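Local coordinates for protein thioredoxin reductase (Streptococcus pyogenes, PDB 5UWY) that probably uses NADPH and bound FAD to reduce thioredoxin, passing electrons through a redox-active disulfide, at residues T7-S12 and L28-I33; V130-V135 and V233-G238; V172-Q177 and D199-E204. One frame throughout, in Å; residues are numbered along the deposited sequence.

How the interactions relate
Interactions 1 and 2 are buried pairings of parallel strands, but they belong to two different five-stranded sheets, and their centres lie 31 Å apart on opposite sides of the chain's centre. Interaction 1 joins inner strands at the FAD site and is a ladder of backbone bonds flanked by mainly aliphatic side chains. Interaction 2 ties the edge strand 130-131 to its neighbour and adds aromatic rings beside the disulfide. Interaction 3 falls within the chain loop that interaction 2 closes, with nearest atoms about 5 Å from it. There the loop after strand 168-172 of that second sheet meets strand 200-207 of an antiparallel sheet. Valines pack at its buried end, whereas arginines and aspartates take over toward the surface.

Interaction 1. Residues T7-S12 and L28-I33; sequences TLIIGS and LSVAII. With FAD (flavin-adenine dinucleotide), chain B.
Leu8 packs on Ala31 and Ile33 where two parallel strands pair at the start of a Rossmann-type dinucleotide-binding fold. Strand 5-10, helix 14-25 and strand 30-34 form its beta-alpha-beta unit. Chi1 of -74° sets Leu8 CG opposite the carbonyl carbon, and from there the CD2 branch reaches the neighbouring strand. Leu8 CB lies 4.0 Å from Ala31 O, and CG approaches Ile33 CD1. At the tip, CD2 touches two partners, 3.4 Å from both Ala31 CB and Ile33 CD1. Alanine's small methyl suits a place that a leucine branch overlies, while the long arm of Ile33 reaches back to meet it. Ile10 lies alongside Ile33 on this same face, and Tyr101 and Ala103 add to the packing around Leu8.

The other face carries Thr7, Ile9, Val30 and Ile32. Ile9 CD1 slants across Val30 CG1 at 3.8 Å, and Ala20 and Ala23 of helix 14-25 pack against this beta-branched surface. Thr7 suits the same row because its hydroxyl is satisfied in the core by Thr105 OG1.

Five backbone hydrogen bonds join the strands, among them Ile9 N to Ala31 O at 2.9 Å, with an N-H...O angle of 163°. The ladder runs out into the turn at Gly11, consistent with the first glycine of a GxGxxG motif, whose positive phi would crowd a side chain. The adenosine part of FAD lies beside this turn: Gly11 CA is 3.8 Å from O4B of its ribose, and Gly11 N donates to Ile33 O at 3.1 Å.

Interaction 2. Residues V130-V135 and V233-G238; sequences VSYCAV and VFIYVG
Val130 and Val233 stand side by side in the tight part of this contact, where edge strand 130-131 joins strand 232-235 in the second parallel sheet. Val130 CG2 meets Val233 CG1 at 3.6 Å, and Val130 CG1 meets Ile235 CD1 at 3.8 Å. The two valines pack against Ile205 of strand 200-207. Ser131 N bonds to Val233 O, and Ser131 O receives Ile235 N at 2.9 Å. Buried Tyr132 rests alongside Ile235, Tyr132 CD1 4.0 Å from Ile235 CB.

On the opposite face, Phe234 CD2 lies 3.5 Å from Ser131 CB, a small residue that accommodates the ring. Cys133 O comes to the edge of the Phe234 ring, near its plane, 4.0 Å from CE2.

The loose side begins at partly exposed Tyr236, which reaches across with CD2 and CE2, CD2 lying 3.5 Å from Tyr132 O. Val237 and Gly238 then lead away.

Strand 130-131 runs directly into the Cys133-Cys136 disulfide, probably the redox-active CxxC, with the Tyr132 side chain close to FAD. Buried polar atoms are satisfied beside it, Ser131 N and O by strand 232-235 and OG by Asp137, so apolar faces can pack around them.

Interaction 3. Residues V172-Q177 and D199-E204; sequences VHRRDQ and DSVVKE
Arg174 lies obliquely across Val201, where the loop after strand 168-172 meets the start of strand 200-207. Its CG sits between the backbone N and the carbonyl carbon (chi1 43°), and a bend at chi3 brings the guanidinium back over the valine. Val201 CG2 therefore touches Arg174 CB at 3.6 Å and lies over one guanidinium face, 3.8 Å from CZ. Valine suits this spot by offering a methyl to the flat cation without competing for its N-H groups.

Deeper in, Val172 CG2 meets Val202 CG2 at 4.2 Å, continuing the core beside strand 145-149. Backbone bonds hold the two segments together: the N-H of Ser200 is nearly straight to His173 O (3.0 Å, 175°), and both this donor and Asp199 N, which bonds to Arg175 O, come from above the carbonyl planes.

At the surface, Asp176 and Asp199 cross with their carboxylate planes 34° apart, and Asp176 OD2 lies 3.8 Å from Asp199 OD1. Arg175 NH2 gives Asp176 OD2 a weak salt bridge at 3.5 Å, edge-on to the guanidinium. The His-Arg-Arg run resembles the one that meets the NADPH 2'-phosphate in related reductases. Closeness of the two carboxylates would probably raise their proton affinity, an effect that Arg175 may partly offset.

Interaction 1. Residues T7-S12 and L28-I33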
loop_
_atom_site.group_PDB
_atom_site.type_symbol
_atom_site.label_atom_id
_atom_site.label_comp_id
_atom_site.label_asym_id
_atom_site.label_seq_id
_atom_site.Cartn_x
_atom_site.Cartn_y
_atom_site.Cartn_z
ATOM N N THR A 7 -13.554 -10.944 -12.571
ATOM C CA THR A 7 -13.612 -9.802 -11.670
ATOM C C THR A 7 -14.088 -8.564 -12.406
ATOM O O THR A 7 -13.572 -8.227 -13.483
ATOM C CB THR A 7 -12.246 -9.514 -11.046
ATOM O OG1 THR A 7 -11.642 -10.739 -10.624
ATOM C CG2 THR A 7 -12.402 -8.589 -9.855
ATOM N N LEU A 8 -15.048 -7.869 -11.809
ATOM C CA LEU A 8 -15.360 -6.512 -12.227
ATOM C C LEU A 8 -14.989 -5.564 -11.095
ATOM O O LEU A 8 -15.288 -5.834 -9.925
ATOM C CB LEU A 8 -16.832 -6.347 -12.608
ATOM C CG LEU A 8 -17.226 -6.979 -13.947
ATOM C CD1 LEU A 8 -18.712 -7.377 -13.979
ATOM C CD2 LEU A 8 -16.836 -6.111 -15.128
ATOM N N ILE A 9 -14.321 -4.469 -11.445
ATOM C CA ILE A 9 -13.868 -3.471 -10.486
ATOM C C ILE A 9 -14.621 -2.178 -10.757
ATOM O O ILE A 9 -14.531 -1.610 -11.855
ATOM C CB ILE A 9 -12.350 -3.260 -10.569
ATOM C CG1 ILE A 9 -11.626 -4.555 -10.210
ATOM C CG2 ILE A 9 -11.919 -2.130 -9.649
ATOM C CD1 ILE A 9 -10.286 -4.693 -10.860
ATOM N N ILE A 10 -15.370 -1.719 -9.757
ATOM C CA ILE A 10 -16.140 -0.486 -9.854
ATOM C C ILE A 10 -15.219 0.650 -9.420
ATOM O O ILE A 10 -14.957 0.835 -8.232
ATOM C CB ILE A 10 -17.409 -0.542 -9.002
ATOM C CG1 ILE A 10 -18.061 -1.923 -9.090
ATOM C CG2 ILE A 10 -18.380 0.535 -9.432
ATOM C CD1 ILE A 10 -18.564 -2.279 -10.464
ATOM N N GLY A 11 -14.721 1.413 -10.391
ATOM C CA GLY A 11 -13.857 2.537 -10.089
ATOM C C GLY A 11 -12.469 2.404 -10.678
ATOM O O GLY A 11 -11.903 1.307 -10.701
ATOM N N SER A 12 -11.906 3.517 -11.147
ATOM C CA SER A 12 -10.581 3.554 -11.761
ATOM C C SER A 12 -9.700 4.598 -11.082
ATOM O O SER A 12 -9.161 5.509 -11.713
ATOM C CB SER A 12 -10.681 3.832 -13.256
ATOM O OG SER A 12 -9.410 3.897 -13.860
ATOM N N LEU A 28 -6.726 -13.637 -15.094
ATOM C CA LEU A 28 -8.154 -13.653 -14.813
ATOM C C LEU A 28 -8.856 -12.611 -15.673
ATOM O O LEU A 28 -8.264 -11.597 -16.061
ATOM C CB LEU A 28 -8.443 -13.387 -13.327
ATOM C CG LEU A 28 -7.789 -14.329 -12.313
ATOM C CD1 LEU A 28 -8.113 -13.892 -10.893
ATOM C CD2 LEU A 28 -8.223 -15.766 -12.551
ATOM N N SER A 29 -10.125 -12.876 -15.973
ATOM C CA SER A 29 -10.949 -11.942 -16.737
ATOM C C SER A 29 -11.279 -10.738 -15.864
ATOM O O SER A 29 -11.993 -10.862 -14.863
ATOM C CB SER A 29 -12.220 -12.635 -17.218
ATOM O OG SER A 29 -11.941 -13.962 -17.629
ATOM N N VAL A 30 -10.761 -9.570 -16.235
ATOM C CA VAL A 30 -10.878 -8.366 -15.424
ATOM C C VAL A 30 -11.448 -7.242 -16.275
ATOM O O VAL A 30 -10.962 -6.983 -17.385
ATOM C CB VAL A 30 -9.521 -7.945 -14.830
ATOM C CG1 VAL A 30 -9.672 -6.651 -14.048
ATOM C CG2 VAL A 30 -8.960 -9.052 -13.957
ATOM N N ALA A 31 -12.466 -6.567 -15.752
ATOM C CA ALA A 31 -12.941 -5.355 -16.401
ATOM C C ALA A 31 -13.198 -4.290 -15.350
ATOM O O ALA A 31 -13.665 -4.593 -14.249
ATOM C CB ALA A 31 -14.204 -5.611 -17.226
ATOM N N ILE A 32 -12.875 -3.044 -15.689
ATOM C CA ILE A 32 -13.132 -1.900 -14.821
ATOM C C ILE A 32 -14.300 -1.116 -15.398
ATOM O O ILE A 32 -14.258 -0.711 -16.564
ATOM C CB ILE A 32 -11.891 -1.000 -14.695
ATOM C CG1 ILE A 32 -10.681 -1.792 -14.198
ATOM C CG2 ILE A 32 -12.179 0.178 -13.776
ATOM C CD1 ILE A 32 -9.390 -0.999 -14.244
ATOM N N ILE A 33 -15.339 -0.891 -14.594
ATOM C CA ILE A 33 -16.420 0.015 -14.978
ATOM C C ILE A 33 -16.087 1.385 -14.406
ATOM O O ILE A 33 -16.055 1.566 -13.182
ATOM C CB ILE A 33 -17.799 -0.450 -14.489
ATOM C CG1 ILE A 33 -18.287 -1.689 -15.254
ATOM C CG2 ILE A 33 -18.807 0.699 -14.659
ATOM C CD1 ILE A 33 -18.047 -2.993 -14.542
HETATM P PA FAD B . -10.884 7.431 -6.050
HETATM O O1A FAD B . -9.647 7.621 -6.851
HETATM O O2A FAD B . -11.520 8.700 -5.475
HETATM O O5B FAD B . -11.977 6.692 -6.878
HETATM C C5B FAD B . -13.019 7.426 -7.554
HETATM C C4B FAD B . -13.337 6.753 -8.861
HETATM O O4B FAD B . -14.593 6.042 -8.739
HETATM C C3B FAD B . -13.483 7.705 -10.052
HETATM O O3B FAD B . -12.764 7.232 -11.188
HETATM C C2B FAD B . -14.995 7.740 -10.287
HETATM O O2B FAD B . -15.294 7.983 -11.658
HETATM C C1B FAD B . -15.376 6.320 -9.874
HETATM N N9A FAD B . -16.787 6.131 -9.538
HETATM C C8A FAD B . -17.460 6.587 -8.433
HETATM N N7A FAD B . -18.730 6.256 -8.400
HETATM C C5A FAD B . -18.902 5.527 -9.565
HETATM C C6A FAD B . -20.028 4.888 -10.123
HETATM N N6A FAD B . -21.235 4.886 -9.556
HETATM N N1A FAD B . -19.860 4.246 -11.303
HETATM C C2A FAD B . -18.653 4.246 -11.872
HETATM N N3A FAD B . -17.525 4.810 -11.438
HETATM C C4A FAD B . -17.721 5.439 -10.274
HETATM N N1 FAD B . -3.247 11.590 -2.737
HETATM C C2 FAD B . -1.942 11.485 -2.348
HETATM O O2 FAD B . -1.387 10.387 -2.222
HETATM N N3 FAD B . -1.210 12.632 -2.092
HETATM C C4 FAD B . -1.672 13.928 -2.183
HETATM O O4 FAD B . -0.924 14.870 -1.929
HETATM C C4X FAD B . -3.060 14.030 -2.591
HETATM N N5 FAD B . -3.580 15.220 -2.700
HETATM C C5X FAD B . -4.906 15.319 -3.086
HETATM C C6 FAD B . -5.472 16.587 -3.207
HETATM C C7 FAD B . -6.797 16.746 -3.595
HETATM C C7M FAD B . -7.373 18.133 -3.714
HETATM C C8 FAD B . -7.579 15.611 -3.869
HETATM C C8M FAD B . -9.018 15.749 -4.291
HETATM C C9 FAD B . -7.017 14.343 -3.749
HETATM C C9A FAD B . -5.691 14.189 -3.361
HETATM N N10 FAD B . -5.093 12.917 -3.215
HETATM C C10 FAD B . -3.770 12.803 -2.844
HETATM C "C1'" FAD B . -5.848 11.689 -3.525
HETATM C "C2'" FAD B . -6.373 10.953 -2.297
HETATM O "O2'" FAD B . -5.383 10.068 -1.771
HETATM C "C3'" FAD B . -7.599 10.130 -2.697
HETATM O "O3'" FAD B . -8.278 9.761 -1.504
HETATM C "C4'" FAD B . -7.325 8.866 -3.520
HETATM O "O4'" FAD B . -7.013 9.227 -4.866
HETATM C "C5'" FAD B . -8.502 7.911 -3.511
HETATM O "O5'" FAD B . -8.189 6.751 -4.311
HETATM P P FAD B . -9.266 5.624 -4.574
HETATM O O1P FAD B . -9.481 4.824 -3.287
HETATM O O2P FAD B . -8.943 4.777 -5.751
HETATM O O3P FAD B . -10.602 6.444 -4.842
#

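Interaction 2. Residues V130-V135 and V233-G238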
loop_
_atom_site.group_PDB
_atom_site.type_symbol
_atom_site.label_atom_id
_atom_site.label_comp_id
_atom_site.label_asym_id
_atom_site.label_seq_id
_atom_site.Cartn_x
_atom_site.Cartn_y
_atom_site.Cartn_z
ATOM N N VAL A 130 -5.957 26.132 -2.593
ATOM C CA VAL A 130 -7.081 25.472 -1.942
ATOM C C VAL A 130 -6.766 23.988 -1.854
ATOM O O VAL A 130 -6.319 23.379 -2.834
ATOM C CB VAL A 130 -8.396 25.709 -2.703
ATOM C CG1 VAL A 130 -9.573 25.163 -1.903
ATOM C CG2 VAL A 130 -8.581 27.182 -2.996
ATOM N N SER A 131 -6.996 23.403 -0.685
ATOM C CA SER A 131 -6.704 21.994 -0.479
ATOM C C SER A 131 -7.656 21.445 0.568
ATOM O O SER A 131 -8.075 22.159 1.481
ATOM C CB SER A 131 -5.251 21.774 -0.043
ATOM O OG SER A 131 -4.838 20.447 -0.306
ATOM N N TYR A 132 -8.004 20.169 0.420
ATOM C CA TYR A 132 -8.836 19.477 1.394
ATOM C C TYR A 132 -8.057 18.397 2.133
ATOM O O TYR A 132 -8.662 17.492 2.717
ATOM C CB TYR A 132 -10.067 18.879 0.711
ATOM C CG TYR A 132 -10.870 19.863 -0.115
ATOM C CD1 TYR A 132 -11.878 20.629 0.460
ATOM C CD2 TYR A 132 -10.618 20.024 -1.472
ATOM C CE1 TYR A 132 -12.614 21.529 -0.299
ATOM C CE2 TYR A 132 -11.348 20.921 -2.236
ATOM C CZ TYR A 132 -12.344 21.671 -1.645
ATOM O OH TYR A 132 -13.071 22.562 -2.405
ATOM N N CYS A 133 -6.724 18.481 2.125
ATOM C CA CYS A 133 -5.883 17.386 2.604
ATOM C C CYS A 133 -4.564 17.967 3.106
ATOM O O CYS A 133 -3.686 18.294 2.305
ATOM C CB CYS A 133 -5.659 16.370 1.497
ATOM S SG CYS A 133 -5.124 14.759 2.056
ATOM N N ALA A 134 -4.424 18.062 4.431
ATOM C CA ALA A 134 -3.200 18.608 5.007
ATOM C C ALA A 134 -2.034 17.636 4.866
ATOM O O ALA A 134 -0.909 18.049 4.565
ATOM C CB ALA A 134 -3.433 18.968 6.473
ATOM N N VAL A 135 -2.279 16.342 5.093
ATOM C CA VAL A 135 -1.261 15.320 4.862
ATOM C C VAL A 135 -0.796 15.335 3.415
ATOM O O VAL A 135 0.324 14.909 3.111
ATOM C CB VAL A 135 -1.812 13.929 5.253
ATOM C CG1 VAL A 135 -0.738 12.857 5.122
ATOM C CG2 VAL A 135 -2.362 13.958 6.670
ATOM N N VAL A 233 -5.243 27.896 1.652
ATOM C CA VAL A 233 -6.476 27.598 2.364
ATOM C C VAL A 233 -6.685 26.087 2.350
ATOM O O VAL A 233 -6.466 25.426 1.324
ATOM C CB VAL A 233 -7.684 28.367 1.779
ATOM C CG1 VAL A 233 -8.282 27.658 0.588
ATOM C CG2 VAL A 233 -8.745 28.622 2.868
ATOM N N PHE A 234 -7.008 25.537 3.520
ATOM C CA PHE A 234 -7.333 24.135 3.711
ATOM C C PHE A 234 -8.712 24.037 4.349
ATOM O O PHE A 234 -8.977 24.656 5.389
ATOM C CB PHE A 234 -6.256 23.416 4.553
ATOM C CG PHE A 234 -4.880 23.419 3.925
ATOM C CD1 PHE A 234 -4.118 24.573 3.886
ATOM C CD2 PHE A 234 -4.376 22.271 3.327
ATOM C CE1 PHE A 234 -2.860 24.581 3.289
ATOM C CE2 PHE A 234 -3.115 22.275 2.726
ATOM C CZ PHE A 234 -2.358 23.429 2.708
ATOM N N ILE A 235 -9.596 23.311 3.675
ATOM C CA ILE A 235 -10.989 23.169 4.056
ATOM C C ILE A 235 -11.263 21.700 4.295
ATOM O O ILE A 235 -10.941 20.850 3.456
ATOM C CB ILE A 235 -11.945 23.700 2.977
ATOM C CG1 ILE A 235 -11.501 25.074 2.501
ATOM C CG2 ILE A 235 -13.392 23.731 3.504
ATOM C CD1 ILE A 235 -11.910 25.374 1.076
ATOM N N TYR A 236 -11.851 21.407 5.440
ATOM C CA TYR A 236 -12.426 20.097 5.695
ATOM C C TYR A 236 -13.842 20.275 6.215
ATOM O O TYR A 236 -14.043 20.858 7.284
ATOM C CB TYR A 236 -11.605 19.257 6.669
ATOM C CG TYR A 236 -11.755 17.834 6.197
ATOM C CD1 TYR A 236 -12.316 16.842 6.978
ATOM C CD2 TYR A 236 -11.429 17.528 4.905
ATOM C CE1 TYR A 236 -12.480 15.522 6.479
ATOM C CE2 TYR A 236 -11.579 16.256 4.401
ATOM C CZ TYR A 236 -12.096 15.274 5.180
ATOM O OH TYR A 236 -12.202 14.022 4.588
ATOM N N VAL A 237 -14.822 19.800 5.446
ATOM C CA VAL A 237 -16.221 19.882 5.828
ATOM C C VAL A 237 -16.881 18.520 5.926
ATOM O O VAL A 237 -18.095 18.447 6.082
ATOM C CB VAL A 237 -16.992 20.791 4.850
ATOM C CG1 VAL A 237 -16.766 22.248 5.197
ATOM C CG2 VAL A 237 -16.550 20.527 3.427
ATOM N N GLY A 238 -16.112 17.440 5.859
ATOM C CA GLY A 238 -16.632 16.102 5.702
ATOM C C GLY A 238 -16.338 15.544 4.318
ATOM O O GLY A 238 -15.868 16.241 3.418
#

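Interaction 3. Residues V172-Q177 and D199-E204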
loop_
_atom_site.group_PDB
_atom_site.type_symbol
_atom_site.label_atom_id
_atom_site.label_comp_id
_atom_site.label_asym_id
_atom_site.label_seq_id
_atom_site.Cartn_x
_atom_site.Cartn_y
_atom_site.Cartn_z
ATOM N N VAL A 172 -11.008 29.923 10.452
ATOM C CA VAL A 172 -12.300 30.589 10.421
ATOM C C VAL A 172 -13.348 29.631 10.953
ATOM O O VAL A 172 -13.240 28.411 10.804
ATOM C CB VAL A 172 -12.647 31.039 8.992
ATOM C CG1 VAL A 172 -11.961 32.349 8.681
ATOM C CG2 VAL A 172 -12.241 29.971 8.009
ATOM N N HIS A 173 -14.370 30.186 11.592
ATOM C CA HIS A 173 -15.543 29.410 11.953
ATOM C C HIS A 173 -16.709 30.360 12.174
ATOM O O HIS A 173 -16.534 31.459 12.702
ATOM C CB HIS A 173 -15.305 28.557 13.195
ATOM C CG HIS A 173 -16.428 27.617 13.480
ATOM N ND1 HIS A 173 -16.806 27.263 14.756
ATOM C CD2 HIS A 173 -17.271 26.970 12.642
ATOM C CE1 HIS A 173 -17.817 26.417 14.690
ATOM N NE2 HIS A 173 -18.124 26.228 13.419
ATOM N N ARG A 174 -17.900 29.932 11.755
ATOM C CA ARG A 174 -19.112 30.747 11.784
ATOM C C ARG A 174 -19.738 30.860 13.176
ATOM O O ARG A 174 -20.919 31.217 13.280
ATOM C CB ARG A 174 -20.145 30.190 10.796
ATOM C CG ARG A 174 -20.268 28.670 10.824
ATOM C CD ARG A 174 -21.557 28.215 10.163
ATOM N NE ARG A 174 -21.369 27.936 8.743
ATOM C CZ ARG A 174 -21.985 28.596 7.770
ATOM N NH1 ARG A 174 -21.760 28.279 6.501
ATOM N NH2 ARG A 174 -22.816 29.585 8.069
ATOM N N ARG A 175 -18.994 30.564 14.240
ATOM C CA ARG A 175 -19.530 30.629 15.590
ATOM C C ARG A 175 -18.463 31.159 16.539
ATOM O O ARG A 175 -17.298 31.324 16.171
ATOM C CB ARG A 175 -20.036 29.259 16.051
ATOM C CG ARG A 175 -21.302 28.817 15.347
ATOM C CD ARG A 175 -22.526 29.318 16.074
ATOM N NE ARG A 175 -23.193 28.224 16.763
ATOM C CZ ARG A 175 -23.307 28.135 18.081
ATOM N NH1 ARG A 175 -23.926 27.096 18.615
ATOM N NH2 ARG A 175 -22.806 29.082 18.864
ATOM N N ASP A 176 -18.878 31.426 17.778
ATOM C CA ASP A 176 -17.979 31.944 18.800
ATOM C C ASP A 176 -17.366 30.853 19.668
ATOM O O ASP A 176 -16.483 31.154 20.479
ATOM C CB ASP A 176 -18.715 32.955 19.689
ATOM C CG ASP A 176 -20.121 32.508 20.046
ATOM O OD1 ASP A 176 -20.578 32.816 21.167
ATOM O OD2 ASP A 176 -20.771 31.850 19.207
ATOM N N GLN A 177 -17.809 29.607 19.523
ATOM C CA GLN A 177 -17.248 28.490 20.265
ATOM C C GLN A 177 -16.849 27.387 19.296
ATOM O O GLN A 177 -17.373 27.286 18.183
ATOM C CB GLN A 177 -18.239 27.926 21.293
ATOM C CG GLN A 177 -19.317 28.896 21.735
ATOM C CD GLN A 177 -20.486 28.181 22.373
ATOM O OE1 GLN A 177 -20.388 27.004 22.712
ATOM N NE2 GLN A 177 -21.599 28.887 22.538
ATOM N N ASP A 199 -17.071 33.798 14.437
ATOM C CA ASP A 199 -18.315 34.352 13.895
ATOM C C ASP A 199 -18.115 34.883 12.476
ATOM O O ASP A 199 -18.564 35.977 12.128
ATOM C CB ASP A 199 -18.875 35.444 14.812
ATOM C CG ASP A 199 -19.440 34.885 16.105
ATOM O OD1 ASP A 199 -20.172 33.875 16.049
ATOM O OD2 ASP A 199 -19.158 35.463 17.177
ATOM N N SER A 200 -17.439 34.089 11.647
ATOM C CA SER A 200 -17.090 34.518 10.301
ATOM C C SER A 200 -17.204 33.350 9.333
ATOM O O SER A 200 -17.118 32.182 9.718
ATOM C CB SER A 200 -15.677 35.110 10.252
ATOM O OG SER A 200 -15.516 36.116 11.237
ATOM N N VAL A 201 -17.394 33.689 8.060
ATOM C CA VAL A 201 -17.539 32.721 6.981
ATOM C C VAL A 201 -16.680 33.184 5.814
ATOM O O VAL A 201 -16.585 34.386 5.542
ATOM C CB VAL A 201 -19.019 32.569 6.556
ATOM C CG1 VAL A 201 -19.140 31.958 5.165
ATOM C CG2 VAL A 201 -19.779 31.731 7.570
ATOM N N VAL A 202 -16.029 32.232 5.140
ATOM C CA VAL A 202 -15.303 32.554 3.919
ATOM C C VAL A 202 -16.283 33.068 2.875
ATOM O O VAL A 202 -17.280 32.408 2.553
ATOM C CB VAL A 202 -14.535 31.322 3.412
ATOM C CG1 VAL A 202 -14.362 31.378 1.900
ATOM C CG2 VAL A 202 -13.183 31.214 4.101
ATOM N N LYS A 203 -16.010 34.261 2.350
ATOM C CA LYS A 203 -16.849 34.819 1.298
ATOM C C LYS A 203 -16.321 34.466 -0.088
ATOM O O LYS A 203 -17.072 33.948 -0.921
ATOM C CB LYS A 203 -16.968 36.340 1.450
ATOM N N GLU A 204 -15.040 34.726 -0.355
ATOM C CA GLU A 204 -14.536 34.398 -1.686
ATOM C C GLU A 204 -13.022 34.245 -1.656
ATOM O O GLU A 204 -12.338 34.972 -0.940
ATOM C CB GLU A 204 -14.938 35.466 -2.711
#